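Putative exported protein (Bacteroides fragilis, PDB 4RAA) is of unknown function, but is probably exported and folds as a six-bladed beta-propeller of the YWTD type. Local coordinates at residues A[99-104]-A[114-119]; A[54-59]-A[90-95]. All blocks are in the same frame, centred on the assembly; numbering follows the deposited sequence.

Contact 1: residues A[99-104]-A[114-119]; sequences NYIAAI and YNATDF
Asn99 receives the backbone N of Ala116 on its backbone O, an N-O distance of 2.9 Å, at the point where the second strand of a beta hairpin gives way to a turn. The N-H points almost straight at the oxygen but arrives from above the carbonyl plane, while the methyl of Ala116 rests against the same peptide. Tyr100 faces Asn115 as an antiparallel non-hydrogen-bonded pair whose side chains diverge; its CA makes a CA-H...O contact with Tyr114 O (3.2 Å). Ile101 and Tyr114 then form the hydrogen-bonded pair, each N giving to the other's O at 2.8 Å, both bonds near-linear at 169°. Their side chains share one face of the sheet. Ile101 places CG1 beside its own backbone N (chi1 -64°), and the chain extends over the turn: CD1 lies 3.9 Å from Ala116 CA and meets the edge of the Phe119 ring at CE1, 4.0 Å away. The turn that presents this ring is tied to Asn115, whose OD1 accepts from both Thr117 N (2.7 Å) and Asp118 N (3.0 Å) in an Asx turn extended to an Asx motif. Phe119 follows with positive phi (70°), its ring having Thr117 O over one face. The contact thus closes the open end of the hairpin formed by strands 100-105 and 110-115, the two middle strands of a four-stranded propeller blade. Strand 85-94 pairs with the other edge of strand 100-105, Tyr114 OH reaches Gly84 O, and Ile76 of strand 72-79 packs on Ile101, Tyr114 and Phe119.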
ATOM      1  N   ASN A  99     -12.540   3.668 -11.269  1.00 43.97           N
ATOM      2  CA  ASN A  99     -12.312   2.299 -10.782  1.00 44.30           C
ATOM      3  C   ASN A  99     -12.466   2.273  -9.259  1.00 42.17           C
ATOM      4  O   ASN A  99     -13.141   1.387  -8.727  1.00 41.03           O
ATOM      5  CB  ASN A  99     -10.891   1.812 -11.069  1.00 45.13           C
ATOM      6  CG  ASN A  99     -10.557   1.767 -12.537  1.00 47.76           C
ATOM      7  OD1 ASN A  99      -9.542   2.325 -12.961  1.00 47.65           O
ATOM      8  ND2 ASN A  99     -11.395   1.100 -13.324  1.00 50.02           N
ATOM      9  N   TYR A 100     -11.817   3.230  -8.573  1.00 39.80           N
ATOM     10  CA  TYR A 100     -11.810   3.293  -7.120  1.00 37.68           C
ATOM     11  C   TYR A 100     -12.106   4.636  -6.499  1.00 36.18           C
ATOM     12  O   TYR A 100     -11.929   5.672  -7.132  1.00 35.63           O
ATOM     13  CB  TYR A 100     -10.445   2.835  -6.594  1.00 37.85           C
ATOM     14  CG  TYR A 100      -9.240   3.746  -6.863  1.00 37.18           C
ATOM     15  CD1 TYR A 100      -8.963   4.852  -6.030  1.00 35.49           C
ATOM     16  CD2 TYR A 100      -8.339   3.474  -7.915  1.00 38.02           C
ATOM     17  CE1 TYR A 100      -7.853   5.662  -6.249  1.00 35.50           C
ATOM     18  CE2 TYR A 100      -7.219   4.289  -8.141  1.00 37.54           C
ATOM     19  CZ  TYR A 100      -6.974   5.379  -7.300  1.00 36.53           C
ATOM     20  OH  TYR A 100      -5.884   6.208  -7.496  1.00 36.27           O
ATOM     21  N   ILE A 101     -12.501   4.578  -5.220  1.00 35.75           N
ATOM     22  CA  ILE A 101     -12.727   5.739  -4.352  1.00 34.66           C
ATOM     23  C   ILE A 101     -11.711   5.574  -3.207  1.00 34.96           C
ATOM     24  O   ILE A 101     -11.766   4.591  -2.469  1.00 35.01           O
ATOM     25  CB  ILE A 101     -14.164   5.803  -3.784  1.00 34.62           C
ATOM     26  CG1 ILE A 101     -15.183   5.978  -4.912  1.00 35.44           C
ATOM     27  CG2 ILE A 101     -14.291   6.951  -2.775  1.00 33.26           C
ATOM     28  CD1 ILE A 101     -16.587   5.597  -4.511  1.00 36.55           C
ATOM     29  N   ALA A 102     -10.804   6.541  -3.071  1.00 35.94           N
ATOM     30  CA  ALA A 102      -9.723   6.514  -2.087  1.00 36.19           C
ATOM     31  C   ALA A 102      -9.975   7.553  -1.008  1.00 36.09           C
ATOM     32  O   ALA A 102      -9.905   8.748  -1.294  1.00 37.29           O
ATOM     33  CB  ALA A 102      -8.393   6.792  -2.777  1.00 36.91           C
ATOM     34  N   ALA A 103     -10.268   7.099   0.213  1.00 35.05           N
ATOM     35  CA  ALA A 103     -10.495   7.984   1.358  1.00 33.35           C
ATOM     36  C   ALA A 103      -9.239   8.022   2.248  1.00 33.16           C
ATOM     37  O   ALA A 103      -8.595   6.980   2.467  1.00 33.15           O
ATOM     38  CB  ALA A 103     -11.693   7.510   2.149  1.00 33.46           C
ATOM     39  N   ILE A 104      -8.920   9.221   2.759  1.00 32.04           N
ATOM     40  CA  ILE A 104      -7.751   9.491   3.613  1.00 30.93           C
ATOM     41  C   ILE A 104      -8.159   9.591   5.088  1.00 30.50           C
ATOM     42  O   ILE A 104      -8.852  10.533   5.478  1.00 30.22           O
ATOM     43  CB  ILE A 104      -7.036  10.806   3.198  1.00 30.88           C
ATOM     44  CG1 ILE A 104      -6.533  10.703   1.751  1.00 31.63           C
ATOM     45  CG2 ILE A 104      -5.867  11.130   4.147  1.00 31.36           C
ATOM     46  CD1 ILE A 104      -5.972  11.989   1.185  1.00 31.84           C
ATOM     47  N   TYR A 114     -11.797   1.831  -1.993  1.00 32.40           N
ATOM     48  CA  TYR A 114     -13.068   1.141  -2.175  1.00 32.99           C
ATOM     49  C   TYR A 114     -13.405   1.132  -3.668  1.00 34.23           C
ATOM     50  O   TYR A 114     -12.870   1.935  -4.436  1.00 33.71           O
ATOM     51  CB  TYR A 114     -14.173   1.849  -1.394  1.00 32.03           C
ATOM     52  CG  TYR A 114     -13.935   1.925   0.098  1.00 31.01           C
ATOM     53  CD1 TYR A 114     -14.362   0.904   0.953  1.00 31.46           C
ATOM     54  CD2 TYR A 114     -13.296   3.027   0.665  1.00 29.95           C
ATOM     55  CE1 TYR A 114     -14.154   0.978   2.334  1.00 30.81           C
ATOM     56  CE2 TYR A 114     -13.085   3.113   2.045  1.00 29.26           C
ATOM     57  CZ  TYR A 114     -13.514   2.090   2.870  1.00 29.69           C
ATOM     58  OH  TYR A 114     -13.290   2.188   4.212  1.00 29.27           O
ATOM     59  N   ASN A 115     -14.291   0.219  -4.066  1.00 36.33           N
ATOM     60  CA  ASN A 115     -14.740   0.074  -5.469  1.00 37.55           C
ATOM     61  C   ASN A 115     -15.660   1.240  -5.827  1.00 37.12           C
ATOM     62  O   ASN A 115     -16.596   1.536  -5.074  1.00 36.93           O
ATOM     63  CB  ASN A 115     -15.497  -1.252  -5.639  1.00 39.48           C
ATOM     64  CG  ASN A 115     -15.741  -1.623  -7.089  1.00 40.84           C
ATOM     65  OD1 ASN A 115     -16.571  -1.020  -7.754  1.00 41.26           O
ATOM     66  ND2 ASN A 115     -15.064  -2.665  -7.561  1.00 41.70           N
ATOM     67  N   ALA A 116     -15.408   1.884  -6.967  1.00 36.91           N
ATOM     68  CA  ALA A 116     -16.230   3.019  -7.420  1.00 36.70           C
ATOM     69  C   ALA A 116     -17.635   2.611  -7.861  1.00 38.06           C
ATOM     70  O   ALA A 116     -18.542   3.432  -7.802  1.00 37.90           O
ATOM     71  CB  ALA A 116     -15.535   3.773  -8.542  1.00 37.01           C
ATOM     72  N   THR A 117     -17.800   1.355  -8.291  1.00 39.81           N
ATOM     73  CA  THR A 117     -19.082   0.807  -8.761  1.00 41.56           C
ATOM     74  C   THR A 117     -19.923   0.221  -7.611  1.00 41.88           C
ATOM     75  O   THR A 117     -21.008   0.735  -7.348  1.00 42.01           O
ATOM     76  CB  THR A 117     -18.857  -0.265  -9.868  1.00 43.44           C
ATOM     77  OG1 THR A 117     -17.969   0.257 -10.861  1.00 43.34           O
ATOM     78  CG2 THR A 117     -20.171  -0.709 -10.534  1.00 45.23           C
ATOM     79  N   ASP A 118     -19.424  -0.826  -6.933  1.00 42.53           N
ATOM     80  CA  ASP A 118     -20.185  -1.524  -5.843  1.00 43.20           C
ATOM     81  C   ASP A 118     -19.909  -1.103  -4.383  1.00 41.66           C
ATOM     82  O   ASP A 118     -20.561  -1.603  -3.478  1.00 41.90           O
ATOM     83  CB  ASP A 118     -20.142  -3.070  -6.013  1.00 44.80           C
ATOM     84  CG  ASP A 118     -18.763  -3.688  -5.792  1.00 44.64           C
ATOM     85  OD1 ASP A 118     -17.957  -3.178  -4.987  1.00 43.40           O
ATOM     86  OD2 ASP A 118     -18.500  -4.740  -6.409  1.00 45.84           O
ATOM     87  N   PHE A 119     -18.932  -0.219  -4.170  1.00 41.18           N
ATOM     88  CA  PHE A 119     -18.563   0.349  -2.831  1.00 40.11           C
ATOM     89  C   PHE A 119     -17.899  -0.589  -1.798  1.00 40.05           C
ATOM     90  O   PHE A 119     -17.680  -0.175  -0.646  1.00 38.64           O
ATOM     91  CB  PHE A 119     -19.730   1.143  -2.199  1.00 39.65           C
ATOM     92  CG  PHE A 119     -20.392   2.107  -3.151  1.00 40.36           C
ATOM     93  CD1 PHE A 119     -19.635   3.074  -3.829  1.00 39.67           C
ATOM     94  CD2 PHE A 119     -21.777   2.069  -3.365  1.00 42.08           C
ATOM     95  CE1 PHE A 119     -20.240   3.963  -4.715  1.00 40.54           C
ATOM     96  CE2 PHE A 119     -22.390   2.962  -4.246  1.00 42.58           C
ATOM     97  CZ  PHE A 119     -21.622   3.912  -4.919  1.00 41.90           C
TER

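Contact 2: residues A[54-59]-A[90-95]; sequences LILDSA and SSFFVD
Apolar side chains carry this contact, with the Phe92 ring set between Leu54 and Leu56, two residues that point from the same side of their strand toward 90-94. At one edge of the ring, near its plane, Leu56 CB touches Phe92 CE1 at 3.7 Å. Across the ring Leu54 meets Phe92 CE2 with both CB and CD2, each at 3.8 Å, the methyl approaching obliquely. Phe92 has CG between its backbone N and carbonyl carbon (chi1 67°), which carries the ring across to the CB atoms of both leucines. A second set of touches lies on either side of this ring: Leu54 CD2 also meets Val94 CG2 at 4.0 Å, the two side chains crossing at about a right angle, and Leu56 CD2 comes to 4.0 Å from Ser91 N, against the main chain. No hydrogen bond spans the segments, whose strand axes run antiparallel at 165° and 8.5 Å apart. Polar groups are served by other partners: Ser90 OG bonds to Ser132 O, Ser91 OG to Gln187 OE1, and Asp57 to the backbone N of Lys41 and Asn42. The chemistry is therefore that of face-to-face sheet packing between consecutive propeller blades, held by dispersion and the burial of hydrocarbon.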
ATOM      1  N   LEU A  54     -21.591  11.571  -3.513  1.00 37.24           N
ATOM      2  CA  LEU A  54     -20.689  11.087  -2.463  1.00 36.34           C
ATOM      3  C   LEU A  54     -20.592  12.214  -1.432  1.00 36.19           C
ATOM      4  O   LEU A  54     -20.168  13.311  -1.784  1.00 36.60           O
ATOM      5  CB  LEU A  54     -19.305  10.710  -3.017  1.00 35.30           C
ATOM      6  CG  LEU A  54     -19.137   9.287  -3.565  1.00 36.05           C
ATOM      7  CD1 LEU A  54     -20.252   8.870  -4.511  1.00 37.22           C
ATOM      8  CD2 LEU A  54     -17.773   9.145  -4.229  1.00 36.24           C
ATOM      9  N   ILE A  55     -21.009  11.951  -0.189  1.00 35.79           N
ATOM     10  CA  ILE A  55     -20.993  12.938   0.906  1.00 35.04           C
ATOM     11  C   ILE A  55     -20.151  12.419   2.062  1.00 35.84           C
ATOM     12  O   ILE A  55     -20.379  11.303   2.523  1.00 36.25           O
ATOM     13  CB  ILE A  55     -22.427  13.245   1.416  1.00 35.40           C
ATOM     14  CG1 ILE A  55     -23.205  14.006   0.331  1.00 35.60           C
ATOM     15  CG2 ILE A  55     -22.408  14.056   2.724  1.00 35.27           C
ATOM     16  CD1 ILE A  55     -24.674  14.230   0.623  1.00 36.57           C
ATOM     17  N   LEU A  56     -19.220  13.256   2.534  1.00 36.86           N
ATOM     18  CA  LEU A  56     -18.385  12.974   3.702  1.00 37.61           C
ATOM     19  C   LEU A  56     -18.861  13.816   4.883  1.00 39.13           C
ATOM     20  O   LEU A  56     -18.960  15.033   4.770  1.00 41.12           O
ATOM     21  CB  LEU A  56     -16.928  13.307   3.417  1.00 37.98           C
ATOM     22  CG  LEU A  56     -15.905  13.245   4.556  1.00 38.41           C
ATOM     23  CD1 LEU A  56     -15.925  11.905   5.271  1.00 38.81           C
ATOM     24  CD2 LEU A  56     -14.529  13.535   3.983  1.00 38.54           C
ATOM     25  N   ASP A  57     -19.149  13.155   5.999  1.00 41.15           N
ATOM     26  CA  ASP A  57     -19.555  13.796   7.243  1.00 43.93           C
ATOM     27  C   ASP A  57     -18.281  13.862   8.075  1.00 49.45           C
ATOM     28  O   ASP A  57     -18.054  13.011   8.927  1.00 53.48           O
ATOM     29  CB  ASP A  57     -20.675  12.972   7.913  1.00 43.70           C
ATOM     30  CG  ASP A  57     -21.096  13.503   9.282  1.00 45.31           C
ATOM     31  OD1 ASP A  57     -20.588  14.551   9.727  1.00 46.72           O
ATOM     32  OD2 ASP A  57     -21.960  12.858   9.920  1.00 46.46           O
ATOM     33  N   SER A  58     -17.463  14.892   7.838  1.00 51.25           N
ATOM     34  CA  SER A  58     -16.169  15.062   8.551  1.00 49.13           C
ATOM     35  C   SER A  58     -16.270  15.329  10.071  1.00 48.60           C
ATOM     36  O   SER A  58     -15.247  15.311  10.765  1.00 50.36           O
ATOM     37  CB  SER A  58     -15.285  16.110   7.853  1.00 46.26           C
ATOM     38  OG  SER A  58     -16.005  17.297   7.590  1.00 42.66           O
ATOM     39  N   ALA A  59     -17.480  15.584  10.571  1.00 46.69           N
ATOM     40  CA  ALA A  59     -17.731  15.723  11.999  1.00 47.24           C
ATOM     41  C   ALA A  59     -17.727  14.334  12.664  1.00 49.04           C
ATOM     42  O   ALA A  59     -17.036  14.142  13.662  1.00 55.07           O
ATOM     43  CB  ALA A  59     -19.050  16.434  12.235  1.00 47.55           C
ATOM     44  N   SER A  90     -10.499  13.085   6.407  1.00 29.38           N
ATOM     45  CA  SER A  90     -10.296  14.480   6.029  1.00 28.80           C
ATOM     46  C   SER A  90     -10.702  14.741   4.581  1.00 28.48           C
ATOM     47  O   SER A  90     -11.105  15.848   4.257  1.00 28.71           O
ATOM     48  CB  SER A  90      -8.829  14.854   6.200  1.00 29.02           C
ATOM     49  OG  SER A  90      -8.017  13.940   5.492  1.00 29.42           O
ATOM     50  N   SER A  91     -10.577  13.741   3.711  1.00 28.76           N
ATOM     51  CA  SER A  91     -10.885  13.898   2.289  1.00 29.16           C
ATOM     52  C   SER A  91     -10.978  12.554   1.549  1.00 30.07           C
ATOM     53  O   SER A  91     -10.724  11.494   2.117  1.00 30.94           O
ATOM     54  CB  SER A  91      -9.784  14.744   1.618  1.00 28.72           C
ATOM     55  OG  SER A  91     -10.100  15.020   0.274  1.00 28.59           O
ATOM     56  N   PHE A  92     -11.370  12.626   0.280  1.00 30.58           N
ATOM     57  CA  PHE A  92     -11.388  11.468  -0.623  1.00 30.53           C
ATOM     58  C   PHE A  92     -11.345  11.935  -2.088  1.00 30.28           C
ATOM     59  O   PHE A  92     -11.438  13.123  -2.370  1.00 29.65           O
ATOM     60  CB  PHE A  92     -12.608  10.565  -0.357  1.00 30.47           C
ATOM     61  CG  PHE A  92     -13.929  11.209  -0.692  1.00 30.10           C
ATOM     62  CD1 PHE A  92     -14.576  12.031   0.226  1.00 29.20           C
ATOM     63  CD2 PHE A  92     -14.526  11.007  -1.944  1.00 30.49           C
ATOM     64  CE1 PHE A  92     -15.790  12.638  -0.091  1.00 29.16           C
ATOM     65  CE2 PHE A  92     -15.736  11.616  -2.265  1.00 30.41           C
ATOM     66  CZ  PHE A  92     -16.373  12.431  -1.335  1.00 29.57           C
ATOM     67  N   PHE A  93     -11.181  10.997  -3.010  1.00 31.62           N
ATOM     68  CA  PHE A  93     -11.213  11.313  -4.448  1.00 32.51           C
ATOM     69  C   PHE A  93     -11.568  10.078  -5.249  1.00 34.00           C
ATOM     70  O   PHE A  93     -11.474   8.960  -4.741  1.00 34.89           O
ATOM     71  CB  PHE A  93      -9.903  11.968  -4.951  1.00 32.19           C
ATOM     72  CG  PHE A  93      -8.698  11.053  -4.949  1.00 32.98           C
ATOM     73  CD1 PHE A  93      -7.918  10.892  -3.796  1.00 32.69           C
ATOM     74  CD2 PHE A  93      -8.313  10.374  -6.120  1.00 33.33           C
ATOM     75  CE1 PHE A  93      -6.796  10.059  -3.805  1.00 33.05           C
ATOM     76  CE2 PHE A  93      -7.197   9.539  -6.126  1.00 33.57           C
ATOM     77  CZ  PHE A  93      -6.443   9.376  -4.970  1.00 33.46           C
ATOM     78  N   VAL A  94     -12.011  10.307  -6.481  1.00 34.93           N
ATOM     79  CA  VAL A  94     -12.385   9.251  -7.418  1.00 35.95           C
ATOM     80  C   VAL A  94     -11.289   9.293  -8.471  1.00 37.47           C
ATOM     81  O   VAL A  94     -10.946  10.387  -8.929  1.00 37.40           O
ATOM     82  CB  VAL A  94     -13.772   9.545  -8.044  1.00 35.78           C
ATOM     83  CG1 VAL A  94     -14.159   8.483  -9.078  1.00 36.85           C
ATOM     84  CG2 VAL A  94     -14.830   9.664  -6.945  1.00 34.70           C
ATOM     85  N   ASP A  95     -10.737   8.138  -8.867  1.00 38.49           N
ATOM     86  CA  ASP A  95      -9.685   8.151  -9.886  1.00 40.72           C
ATOM     87  C   ASP A  95     -10.286   8.561 -11.238  1.00 43.18           C
ATOM     88  O   ASP A  95     -11.504   8.465 -11.442  1.00 43.24           O
ATOM     89  CB  ASP A  95      -8.856   6.843  -9.947  1.00 42.18           C
ATOM     90  CG  ASP A  95      -9.568   5.686 -10.631  1.00 43.68           C
ATOM     91  OD1 ASP A  95     -10.662   5.302 -10.150  1.00 44.21           O
ATOM     92  OD2 ASP A  95      -9.004   5.131 -11.616  1.00 42.81           O
TER

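In the fold
The centres of the two contacts lie about 11 Å apart, and strands 85-94 and 100-105 join them as antiparallel neighbours in one sheet. Tyr100 N lies 2.8 Å from Asp95 OD1 and Ile104 N 3.0 Å from Ser91 O, both probable hydrogen bonds, while Ala102 O packs on Phe92 CB at 3.4 Å. Contact 1 is local, pairing the strands of a hairpin; contact 2 brings together segments 31 residues apart. They follow each other along the chain, contact 1 about 20 Å from the chain centre and contact 2 about 10 Å, so contact 1 builds a blade outward whereas contact 2 packs its inner strand against the preceding blade.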